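Local coordinates for protein oxalate oxidase 1 (PDB 1FI2) that oxidises oxalate with molecular oxygen to carbon dioxide and hydrogen peroxide at a manganese centre, and also shows superoxide dismutase activity, at residues A[83-88]-A[160-165]. Numbering follows the deposited sequence.
With MN (manganese (II) ion), chain B.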
loop_
_atom_site.group_PDB
_atom_site.type_symbol
_atom_site.label_atom_id
_atom_site.label_comp_id
_atom_site.label_asym_id
_atom_site.label_seq_id
_atom_site.Cartn_x
_atom_site.Cartn_y
_atom_site.Cartn_z
ATOM N N GLY A 83 -29.965 19.947 14.223
ATOM C CA GLY A 83 -29.596 19.534 12.877
ATOM C C GLY A 83 -28.740 18.271 12.925
ATOM O O GLY A 83 -28.153 17.955 13.962
ATOM N N THR A 84 -28.660 17.596 11.786
ATOM C CA THR A 84 -27.885 16.365 11.705
ATOM C C THR A 84 -27.028 16.287 10.452
ATOM O O THR A 84 -27.374 16.853 9.417
ATOM C CB THR A 84 -28.860 15.164 11.750
ATOM O OG1 THR A 84 -28.138 13.928 11.767
ATOM C CG2 THR A 84 -29.805 15.153 10.556
ATOM N N ASN A 85 -25.848 15.701 10.575
ATOM C CA ASN A 85 -25.089 15.165 9.431
ATOM C C ASN A 85 -25.597 13.720 9.492
ATOM O O ASN A 85 -25.307 13.029 10.470
ATOM C CB ASN A 85 -23.598 15.319 9.632
ATOM C CG ASN A 85 -22.759 15.181 8.379
ATOM O OD1 ASN A 85 -23.277 15.168 7.262
ATOM N ND2 ASN A 85 -21.446 15.082 8.556
ATOM N N PRO A 86 -26.512 13.353 8.604
ATOM C CA PRO A 86 -27.200 12.075 8.649
ATOM C C PRO A 86 -26.310 10.864 8.537
ATOM O O PRO A 86 -25.163 10.977 8.132
ATOM C CB PRO A 86 -28.186 12.155 7.485
ATOM C CG PRO A 86 -27.619 13.162 6.549
ATOM C CD PRO A 86 -26.910 14.164 7.425
ATOM N N PRO A 87 -26.782 9.688 8.926
ATOM C CA PRO A 87 -26.014 8.456 8.795
ATOM C C PRO A 87 -25.328 8.375 7.446
ATOM O O PRO A 87 -26.029 8.273 6.444
ATOM C CB PRO A 87 -27.082 7.376 8.941
ATOM C CG PRO A 87 -28.063 7.991 9.888
ATOM C CD PRO A 87 -28.152 9.436 9.439
ATOM N N HIS A 88 -24.012 8.377 7.363
ATOM C CA HIS A 88 -23.299 8.334 6.088
ATOM C C HIS A 88 -22.042 7.484 6.168
ATOM O O HIS A 88 -21.679 6.977 7.230
ATOM C CB HIS A 88 -22.958 9.752 5.616
ATOM C CG HIS A 88 -22.007 10.475 6.520
ATOM N ND1 HIS A 88 -22.417 11.088 7.684
ATOM C CD2 HIS A 88 -20.668 10.673 6.430
ATOM C CE1 HIS A 88 -21.368 11.639 8.276
ATOM N NE2 HIS A 88 -20.304 11.403 7.535
ATOM N N ILE A 160 -18.506 10.469 -0.266
ATOM C CA ILE A 160 -19.537 10.409 0.774
ATOM C C ILE A 160 -20.787 9.721 0.241
ATOM O O ILE A 160 -21.318 10.048 -0.814
ATOM C CB ILE A 160 -19.858 11.764 1.411
ATOM C CG1 ILE A 160 -20.922 11.586 2.507
ATOM C CG2 ILE A 160 -20.335 12.769 0.383
ATOM C CD1 ILE A 160 -20.987 12.724 3.497
ATOM N N VAL A 161 -21.196 8.690 0.975
ATOM C CA VAL A 161 -22.407 7.935 0.684
ATOM C C VAL A 161 -23.446 8.318 1.741
ATOM O O VAL A 161 -23.327 7.889 2.891
ATOM C CB VAL A 161 -22.169 6.415 0.722
ATOM C CG1 VAL A 161 -23.467 5.633 0.573
ATOM C CG2 VAL A 161 -21.182 6.009 -0.365
ATOM N N PHE A 162 -24.310 9.269 1.413
ATOM C CA PHE A 162 -25.364 9.672 2.348
ATOM C C PHE A 162 -26.426 8.576 2.332
ATOM O O PHE A 162 -27.010 8.326 1.275
ATOM C CB PHE A 162 -25.964 11.011 1.962
ATOM C CG PHE A 162 -25.194 12.228 2.375
ATOM C CD1 PHE A 162 -24.610 13.048 1.424
ATOM C CD2 PHE A 162 -25.058 12.560 3.716
ATOM C CE1 PHE A 162 -23.905 14.179 1.802
ATOM C CE2 PHE A 162 -24.352 13.686 4.097
ATOM C CZ PHE A 162 -23.779 14.499 3.138
ATOM N N VAL A 163 -26.664 7.915 3.456
ATOM C CA VAL A 163 -27.590 6.780 3.456
ATOM C C VAL A 163 -29.016 7.096 3.068
ATOM O O VAL A 163 -29.549 6.460 2.145
ATOM C CB VAL A 163 -27.475 5.980 4.763
ATOM C CG1 VAL A 163 -28.481 4.835 4.761
ATOM C CG2 VAL A 163 -26.062 5.429 4.919
ATOM N N PRO A 164 -29.681 8.041 3.712
ATOM C CA PRO A 164 -31.054 8.388 3.383
ATOM C C PRO A 164 -31.218 8.832 1.941
ATOM O O PRO A 164 -32.049 8.298 1.200
ATOM C CB PRO A 164 -31.417 9.488 4.372
ATOM C CG PRO A 164 -30.456 9.314 5.502
ATOM C CD PRO A 164 -29.171 8.839 4.853
ATOM N N LEU A 165 -30.396 9.779 1.494
ATOM C CA LEU A 165 -30.470 10.271 0.120
ATOM C C LEU A 165 -30.172 9.189 -0.907
ATOM O O LEU A 165 -30.859 9.121 -1.932
ATOM C CB LEU A 165 -29.545 11.475 -0.062
ATOM C CG LEU A 165 -29.469 12.103 -1.455
ATOM C CD1 LEU A 165 -30.815 12.673 -1.874
ATOM C CD2 LEU A 165 -28.400 13.190 -1.489
HETATM MN MN MN B . -18.123 11.575 8.150
HETATM O O HOH W 1 -18.058 13.692 6.949
HETATM O O HOH W 2 -18.596 12.666 10.040
#
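H88 and F162 face each other as an antiparallel, non-hydrogen-bonded pair, 4.5 Å between their CA atoms, where the short strand 161-162, outermost within this chain, joins strand 84-89 of the germin beta-jellyroll (cupin) barrel. The tight part lies at the backbone. V163 N, at the start of helix 163-169, donates to P87 O over 3.1 Å in the carbonyl plane, and V163 CG2 and P164 CD crowd round the same oxygen. Beside it, P86 CG packs obliquely on F162 CD2 at 3.9 Å, while N85, an oxalate-binding residue, brings OD1 to the ring edge near F162 CE2. The looser side belongs to I160, partly exposed and packed also on L112 of the second subunit. Its extended chain, chi1 -179° and chi2 161°, brings CD1 above one face of the F162 ring, toward its rim, and to 3.6 Å from H88 CD2. Cutting I160 back to an alanine is likely to open a gap beside both rings and take an apolar neighbour from the H88 imidazole. H88 shares the manganese with H90, E95, H137 and two waters; its ND1 donates in the ring plane to P86 O at 2.8 Å, fixing the imidazole's rotation while NE2 binds the metal at 2.3 Å.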